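Local coordinates for protein PaxB (Photorhabdus luminescens, PDB 6EK4) that probably serves as one of the two components of an alpha-helical pore-forming toxin of the YaxAB type, which perforates target membranes, at residues K20-Q24 against L57-R62; M133-I137 against A302-E306; I207-D211 against I223-K228. All coordinates share one frame; numbering follows the deposited sequence.

Contact 1 (K20-Q24 against L57-R62); sequences KTLSQ and LDEAAR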
loop_
_atom_site.group_PDB
_atom_site.type_symbol
_atom_site.label_atom_id
_atom_site.label_comp_id
_atom_site.label_asym_id
_atom_site.label_seq_id
_atom_site.Cartn_x
_atom_site.Cartn_y
_atom_site.Cartn_z
ATOM N N LYS A 20 -6.003 2.930 17.870
ATOM C CA LYS A 20 -6.294 3.670 16.637
ATOM C C LYS A 20 -5.327 3.251 15.532
ATOM O O LYS A 20 -5.741 2.999 14.402
ATOM C CB LYS A 20 -6.205 5.182 16.868
ATOM C CG LYS A 20 -6.783 6.015 15.732
ATOM C CD LYS A 20 -6.576 7.503 15.958
ATOM C CE LYS A 20 -7.259 8.325 14.877
ATOM N NZ LYS A 20 -6.802 9.742 14.871
ATOM N N THR A 21 -4.042 3.181 15.870
ATOM C CA THR A 21 -3.019 2.691 14.946
ATOM C C THR A 21 -3.305 1.246 14.523
ATOM O O THR A 21 -3.038 0.862 13.381
ATOM C CB THR A 21 -1.616 2.776 15.582
ATOM O OG1 THR A 21 -1.340 4.133 15.949
ATOM C CG2 THR A 21 -0.541 2.289 14.617
ATOM N N LEU A 22 -3.852 0.459 15.448
ATOM C CA LEU A 22 -4.234 -0.926 15.177
ATOM C C LEU A 22 -5.415 -0.975 14.208
ATOM O O LEU A 22 -5.354 -1.655 13.186
ATOM C CB LEU A 22 -4.594 -1.648 16.486
ATOM C CG LEU A 22 -4.544 -3.182 16.509
ATOM C CD1 LEU A 22 -4.711 -3.685 17.936
ATOM C CD2 LEU A 22 -5.589 -3.814 15.598
ATOM N N SER A 23 -6.479 -0.244 14.536
ATOM C CA SER A 23 -7.716 -0.269 13.749
ATOM C C SER A 23 -7.583 0.425 12.392
ATOM O O SER A 23 -8.189 -0.011 11.411
ATOM C CB SER A 23 -8.867 0.356 14.540
ATOM O OG SER A 23 -9.160 -0.411 15.697
ATOM N N GLN A 24 -6.804 1.504 12.340
ATOM C CA GLN A 24 -6.564 2.223 11.090
ATOM C C GLN A 24 -5.771 1.361 10.107
ATOM O O GLN A 24 -6.003 1.419 8.901
ATOM C CB GLN A 24 -5.824 3.542 11.352
ATOM C CG GLN A 24 -5.623 4.422 10.123
ATOM C CD GLN A 24 -6.930 4.916 9.530
ATOM O OE1 GLN A 24 -7.735 5.547 10.215
ATOM N NE2 GLN A 24 -7.146 4.635 8.248
ATOM N N LEU A 57 -9.264 -9.911 14.003
ATOM C CA LEU A 57 -8.356 -9.515 15.082
ATOM C C LEU A 57 -8.833 -8.213 15.721
ATOM O O LEU A 57 -8.834 -8.080 16.946
ATOM C CB LEU A 57 -6.927 -9.354 14.550
ATOM C CG LEU A 57 -5.806 -9.164 15.582
ATOM C CD1 LEU A 57 -4.498 -9.733 15.055
ATOM C CD2 LEU A 57 -5.623 -7.704 15.977
ATOM N N ASP A 58 -9.238 -7.263 14.883
ATOM C CA ASP A 58 -9.772 -5.984 15.349
ATOM C C ASP A 58 -11.035 -6.182 16.190
ATOM O O ASP A 58 -11.210 -5.523 17.215
ATOM C CB ASP A 58 -10.077 -5.071 14.157
ATOM C CG ASP A 58 -10.335 -3.634 14.570
ATOM O OD1 ASP A 58 -9.522 -3.074 15.332
ATOM O OD2 ASP A 58 -11.349 -3.061 14.122
ATOM N N GLU A 59 -11.904 -7.089 15.746
ATOM C CA GLU A 59 -13.123 -7.445 16.483
ATOM C C GLU A 59 -12.796 -8.013 17.862
ATOM O O GLU A 59 -13.448 -7.674 18.850
ATOM C CB GLU A 59 -13.957 -8.465 15.695
ATOM C CG GLU A 59 -14.703 -7.883 14.501
ATOM C CD GLU A 59 -15.157 -8.941 13.507
ATOM O OE1 GLU A 59 -15.400 -10.099 13.913
ATOM O OE2 GLU A 59 -15.278 -8.610 12.310
ATOM N N ALA A 60 -11.787 -8.879 17.916
ATOM C CA ALA A 60 -11.345 -9.483 19.171
ATOM C C ALA A 60 -10.779 -8.432 20.122
ATOM O O ALA A 60 -11.039 -8.471 21.326
ATOM C CB ALA A 60 -10.309 -10.563 18.901
ATOM N N ALA A 61 -10.010 -7.494 19.573
ATOM C CA ALA A 61 -9.427 -6.408 20.361
ATOM C C ALA A 61 -10.505 -5.494 20.946
ATOM O O ALA A 61 -10.428 -5.113 22.115
ATOM C CB ALA A 61 -8.457 -5.602 19.511
ATOM N N ARG A 62 -11.503 -5.152 20.132
ATOM C CA ARG A 62 -12.607 -4.290 20.573
ATOM C C ARG A 62 -13.480 -4.943 21.648
ATOM O O ARG A 62 -13.955 -4.262 22.555
ATOM C CB ARG A 62 -13.488 -3.890 19.387
ATOM C CG ARG A 62 -12.847 -2.893 18.438
ATOM C CD ARG A 62 -13.673 -2.742 17.170
ATOM N NE ARG A 62 -13.028 -1.870 16.189
ATOM C CZ ARG A 62 -13.017 -0.537 16.240
ATOM N NH1 ARG A 62 -13.616 0.121 17.231
ATOM N NH2 ARG A 62 -12.396 0.150 15.284
#
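Ser23 and Asp58 meet where helix 19-35 passes helix 42-73: the hydroxyl Ser23 OG lies 2.7 Å from the carboxylate oxygen Asp58 OD1. That spacing suits a hydrogen bond, but Val19 O is a second acceptor for the single hydroxyl proton, one turn back on the serine's own helix. Serine is apt here, because its OG is set beside the backbone N (chi1 -64°) and stays close to its own helix while reaching the facing carboxylate. Beside this polar pair runs an apolar one. Leu22 CD2 meets Leu57 CD2 at 3.9 Å, the two leucine side chains crossing at about a right angle, and Leu22 CD1 lies 4.5 Å from Ala61 CB. The small methyl of Ala61 lets the leucine lie close to the neighbouring helix. These helices form a nearly antiparallel pair within an elongated helical bundle, their local axes 10.4 Å apart and inclined at 150° between N-to-C directions. Asp58 is in turn positioned by Arg62, one turn further along its own helix. Arg62 NE donates to Asp58 OD2 in a salt bridge of 2.9 Å, nearly straight at 169°. The acceptor lies in the guanidinium plane, at its edge, whereas the nitrogen comes to OD2 from above the carboxylate plane. The arginine would probably favour a charged carboxylate despite its burial. Further out, Tyr347 of helix 326-348 packs against Ser23, Ala61 and Arg62, while Leu22 also rests on Leu305 and Gln301 of helix 247-321.

Contact 2 (M133-I137 against A302-E306); sequences MASRI and AAKLE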
loop_
_atom_site.group_PDB
_atom_site.type_symbol
_atom_site.label_atom_id
_atom_site.label_comp_id
_atom_site.label_asym_id
_atom_site.label_seq_id
_atom_site.Cartn_x
_atom_site.Cartn_y
_atom_site.Cartn_z
ATOM N N MET A 133 -6.351 -13.682 21.198
ATOM C CA MET A 133 -5.564 -12.692 20.459
ATOM C C MET A 133 -4.338 -13.330 19.803
ATOM O O MET A 133 -3.911 -12.898 18.732
ATOM C CB MET A 133 -5.137 -11.542 21.384
ATOM C CG MET A 133 -4.388 -10.402 20.698
ATOM S SD MET A 133 -5.253 -9.666 19.293
ATOM C CE MET A 133 -6.643 -8.885 20.106
ATOM N N ALA A 134 -3.781 -14.354 20.447
ATOM C CA ALA A 134 -2.659 -15.106 19.885
ATOM C C ALA A 134 -3.081 -15.894 18.647
ATOM O O ALA A 134 -2.317 -16.000 17.688
ATOM C CB ALA A 134 -2.071 -16.044 20.927
ATOM N N SER A 135 -4.295 -16.444 18.675
ATOM C CA SER A 135 -4.852 -17.159 17.522
ATOM C C SER A 135 -5.135 -16.218 16.351
ATOM O O SER A 135 -5.006 -16.611 15.189
ATOM C CB SER A 135 -6.134 -17.902 17.905
ATOM O OG SER A 135 -5.856 -18.963 18.799
ATOM N N ARG A 136 -5.525 -14.984 16.663
ATOM C CA ARG A 136 -5.771 -13.968 15.642
ATOM C C ARG A 136 -4.461 -13.511 15.006
ATOM O O ARG A 136 -4.374 -13.375 13.785
ATOM C CB ARG A 136 -6.506 -12.764 16.240
ATOM C CG ARG A 136 -7.903 -13.079 16.751
ATOM C CD ARG A 136 -8.902 -13.243 15.619
ATOM N NE ARG A 136 -10.052 -14.050 16.020
ATOM C CZ ARG A 136 -10.080 -15.383 16.047
ATOM N NH1 ARG A 136 -9.015 -16.101 15.694
ATOM N NH2 ARG A 136 -11.188 -16.007 16.433
ATOM N N ILE A 137 -3.454 -13.273 15.846
ATOM C CA ILE A 137 -2.114 -12.896 15.385
ATOM C C ILE A 137 -1.527 -13.970 14.465
ATOM O O ILE A 137 -0.899 -13.652 13.454
ATOM C CB ILE A 137 -1.162 -12.636 16.581
ATOM C CG1 ILE A 137 -1.538 -11.321 17.275
ATOM C CG2 ILE A 137 0.296 -12.582 16.135
ATOM C CD1 ILE A 137 -0.990 -11.185 18.681
ATOM N N ALA A 302 -1.231 -5.472 18.343
ATOM C CA ALA A 302 -1.928 -6.711 18.695
ATOM C C ALA A 302 -1.128 -7.551 19.687
ATOM O O ALA A 302 -1.695 -8.142 20.607
ATOM C CB ALA A 302 -2.223 -7.526 17.445
ATOM N N ALA A 303 0.188 -7.607 19.488
ATOM C CA ALA A 303 1.072 -8.360 20.375
ATOM C C ALA A 303 1.113 -7.755 21.779
ATOM O O ALA A 303 1.253 -8.481 22.766
ATOM C CB ALA A 303 2.474 -8.430 19.790
ATOM N N LYS A 304 0.987 -6.432 21.862
ATOM C CA LYS A 304 0.979 -5.737 23.149
ATOM C C LYS A 304 -0.301 -6.001 23.949
ATOM O O LYS A 304 -0.280 -5.964 25.180
ATOM C CB LYS A 304 1.182 -4.231 22.952
ATOM C CG LYS A 304 2.594 -3.849 22.531
ATOM C CD LYS A 304 2.695 -2.370 22.187
ATOM C CE LYS A 304 4.078 -2.009 21.664
ATOM N NZ LYS A 304 4.221 -0.548 21.414
ATOM N N LEU A 305 -1.408 -6.260 23.254
ATOM C CA LEU A 305 -2.660 -6.650 23.912
ATOM C C LEU A 305 -2.532 -8.041 24.530
ATOM O O LEU A 305 -2.918 -8.254 25.679
ATOM C CB LEU A 305 -3.831 -6.622 22.923
ATOM C CG LEU A 305 -4.280 -5.243 22.433
ATOM C CD1 LEU A 305 -5.136 -5.373 21.184
ATOM C CD2 LEU A 305 -5.037 -4.496 23.522
ATOM N N GLU A 306 -1.988 -8.981 23.759
ATOM C CA GLU A 306 -1.700 -10.330 24.251
ATOM C C GLU A 306 -0.757 -10.275 25.455
ATOM O O GLU A 306 -0.969 -10.966 26.455
ATOM C CB GLU A 306 -1.069 -11.178 23.141
ATOM C CG GLU A 306 -0.877 -12.648 23.496
ATOM C CD GLU A 306 -0.016 -13.397 22.492
ATOM O OE1 GLU A 306 0.262 -12.853 21.400
ATOM O OE2 GLU A 306 0.385 -14.540 22.797
#
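Ala302 sits against both Met133 and Ile137, the two residues that helix 101-141 presents one turn apart to helix 247-321. The two form an antiparallel pair in the long-helix bundle, at 156° between N-to-C directions and with local axes 9.5 Å apart. Alanine suits this close passage: its CB touches both Met133 SD, at 4.1 Å, and Ile137 CG1, at 3.9 Å, and is small enough not to push the helices apart. Ala303 follows with little side-chain involvement, its backbone N near Ile137 CD1. Leu305 points back into the contact and brings CD1 within 4.0 Å of Met133 CE, a purely apolar touch. Methionine can make it because its flexible chain, bent at chi2 and chi3, curls its terminal methyl toward the leucine; Leu57 of helix 42-73 covers the same methionine. Glu306 ends the segment. Its CG lies anti to the backbone N (chi1 -173°), and beyond CG the chain is extended and carries the carboxylate over to Ala134 and Ile137 on helix 101-141, at the partly exposed border. There the carboxylate oxygens meet carbon: OE2 of Glu306 is 3.4 Å from Ala134 CB, and OE1 lies beside Ile137 CD1.

Contact 3 (I207-D211 against I223-K228); sequences ISDLD and IKQAIK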
loop_
_atom_site.group_PDB
_atom_site.type_symbol
_atom_site.label_atom_id
_atom_site.label_comp_id
_atom_site.label_asym_id
_atom_site.label_seq_id
_atom_site.Cartn_x
_atom_site.Cartn_y
_atom_site.Cartn_z
ATOM N N ILE A 207 18.969 23.143 -59.401
ATOM C CA ILE A 207 19.140 24.377 -58.642
ATOM C C ILE A 207 19.631 25.524 -59.540
ATOM O O ILE A 207 19.301 26.685 -59.301
ATOM C CB ILE A 207 20.086 24.156 -57.431
ATOM C CG1 ILE A 207 19.825 25.200 -56.344
ATOM C CG2 ILE A 207 21.552 24.142 -57.860
ATOM C CD1 ILE A 207 20.577 24.945 -55.055
ATOM N N SER A 208 20.401 25.188 -60.575
ATOM C CA SER A 208 20.911 26.175 -61.532
ATOM C C SER A 208 19.816 26.722 -62.444
ATOM O O SER A 208 19.840 27.896 -62.811
ATOM C CB SER A 208 22.014 25.560 -62.399
ATOM O OG SER A 208 23.061 25.035 -61.604
ATOM N N ASP A 209 18.865 25.864 -62.809
ATOM C CA ASP A 209 17.779 26.242 -63.717
ATOM C C ASP A 209 16.828 27.273 -63.100
ATOM O O ASP A 209 16.263 28.103 -63.813
ATOM C CB ASP A 209 16.983 25.002 -64.145
ATOM C CG ASP A 209 17.837 23.972 -64.873
ATOM O OD1 ASP A 209 17.411 22.801 -64.953
ATOM O OD2 ASP A 209 18.929 24.326 -65.367
ATOM N N LEU A 210 16.661 27.216 -61.780
ATOM C CA LEU A 210 15.746 28.112 -61.066
ATOM C C LEU A 210 16.217 29.570 -61.040
ATOM O O LEU A 210 15.399 30.481 -60.910
ATOM C CB LEU A 210 15.528 27.614 -59.632
ATOM C CG LEU A 210 14.818 26.262 -59.496
ATOM C CD1 LEU A 210 15.003 25.687 -58.099
ATOM C CD2 LEU A 210 13.338 26.387 -59.826
ATOM N N ASP A 211 17.527 29.785 -61.157
ATOM C CA ASP A 211 18.092 31.140 -61.180
ATOM C C ASP A 211 17.649 31.937 -62.406
ATOM O O ASP A 211 17.446 33.149 -62.325
ATOM C CB ASP A 211 19.624 31.091 -61.145
ATOM C CG ASP A 211 20.162 30.651 -59.801
ATOM O OD1 ASP A 211 21.038 31.349 -59.250
ATOM O OD2 ASP A 211 19.702 29.609 -59.291
ATOM N N ILE A 223 12.317 29.428 -53.169
ATOM C CA ILE A 223 12.010 28.184 -53.887
ATOM C C ILE A 223 13.257 27.336 -54.136
ATOM O O ILE A 223 13.182 26.109 -54.173
ATOM C CB ILE A 223 11.280 28.445 -55.231
ATOM C CG1 ILE A 223 12.206 29.104 -56.265
ATOM C CG2 ILE A 223 10.037 29.296 -55.004
ATOM C CD1 ILE A 223 11.545 29.350 -57.603
ATOM N N LYS A 224 14.399 27.997 -54.302
ATOM C CA LYS A 224 15.659 27.313 -54.580
ATOM C C LYS A 224 16.094 26.448 -53.393
ATOM O O LYS A 224 16.676 25.379 -53.579
ATOM C CB LYS A 224 16.739 28.339 -54.932
ATOM C CG LYS A 224 17.945 27.780 -55.666
ATOM C CD LYS A 224 18.681 28.864 -56.443
ATOM C CE LYS A 224 19.106 30.028 -55.557
ATOM N NZ LYS A 224 20.052 30.943 -56.250
ATOM N N GLN A 225 15.795 26.911 -52.181
ATOM C CA GLN A 225 16.117 26.163 -50.964
ATOM C C GLN A 225 15.105 25.038 -50.739
ATOM O O GLN A 225 15.465 23.954 -50.279
ATOM C CB GLN A 225 16.143 27.094 -49.743
ATOM C CG GLN A 225 17.277 26.818 -48.768
ATOM C CD GLN A 225 18.608 27.365 -49.259
ATOM O OE1 GLN A 225 19.193 26.844 -50.209
ATOM N NE2 GLN A 225 19.093 28.423 -48.612
ATOM N N ALA A 226 13.840 25.306 -51.061
ATOM C CA ALA A 226 12.773 24.316 -50.913
ATOM C C ALA A 226 13.007 23.099 -51.806
ATOM O O ALA A 226 12.970 21.965 -51.332
ATOM C CB ALA A 226 11.421 24.944 -51.221
ATOM N N ILE A 227 13.260 23.346 -53.090
ATOM C CA ILE A 227 13.491 22.272 -54.060
ATOM C C ILE A 227 14.700 21.432 -53.646
ATOM O O ILE A 227 14.606 20.208 -53.550
ATOM C CB ILE A 227 13.716 22.823 -55.491
ATOM C CG1 ILE A 227 12.466 23.552 -56.010
ATOM C CG2 ILE A 227 14.105 21.705 -56.454
ATOM C CD1 ILE A 227 11.330 22.646 -56.433
ATOM N N LYS A 228 15.825 22.096 -53.391
ATOM C CA LYS A 228 17.075 21.414 -53.041
ATOM C C LYS A 228 16.921 20.494 -51.827
ATOM O O LYS A 228 17.440 19.379 -51.823
ATOM C CB LYS A 228 18.187 22.434 -52.769
ATOM C CG LYS A 228 19.591 21.843 -52.749
ATOM C CD LYS A 228 20.442 22.472 -51.653
ATOM C CE LYS A 228 21.906 22.073 -51.764
ATOM N NZ LYS A 228 22.638 22.897 -52.765
#
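Leu210 is the apolar anchor of this contact, pointing from the loop before helix 217-237 onto that helix. Its two methyls divide the work. CD1 lies 3.9 Å from Ile227 CG1 and also rests over the backbone at Lys224 CA, while CD2 reaches Ile223 CD1 at 4.1 Å. A branched leucine suits this place, since one side chain can touch two isoleucines a helical turn apart. Both isoleucines also pack on Val190 of helix 149-193, and Leu196 adds to the buried layer by touching Leu210 and Ile227. The loop residues 207-211 have helical backbone angles without regular helical bonding, and they belong to the excursion at one end of the elongated molecule, between the long helices 149-193 and 247-321.

A second kind of contact joins hydrocarbon to the stems of lysines. Ile207 carries CG1 anti to its amide nitrogen (chi1 -156°), which extends the ethyl branch toward the helix. Ile207 CD1 then lies 3.9 Å from Lys224 CG and 4.0 Å from Lys228 CG, and the Ile207 and Lys224 side chains cross at about a right angle. Lysine fits such a border because its methylenes can pack while its ammonium group remains available for polar partners, as Lys224 NZ is for Asp211.

The polar contribution is a salt bridge. Lys224, bent at chi3, brings NZ to 3.2 Å from Asp211 OD1 and 3.3 Å from Asp211 OD2, sharing itself between the two carboxylate oxygens through weak hydrogen bonds. Glu221 offers NZ a further, long ion pair. The chemistry implies a loop fastened mainly by apolar packing, with a loose two-oxygen ionic clasp at its partly exposed edge that would probably weaken as ionic strength rises.

In the fold
From the N terminus, contact 1 comes first: helix 42-73 comes back along helix 19-35, closing a mostly helical loop of 32 residues. It is complete before helix 101-141 begins. Contact 2 then opens on that helix and is closed only 164 residues later, on helix 247-321. Contact 3, a short closure of 11 residues in the excursion between helices 149-193 and 247-321, falls wholly within that span; none of the three cross. Contacts 1 and 2 are neighbours, with centres 10 Å apart, joining four helices into one bundle, where Leu57 touches Ala302. Contact 3 lies on the other side of the chain's centre, its centre about 87 Å from that of contact 2.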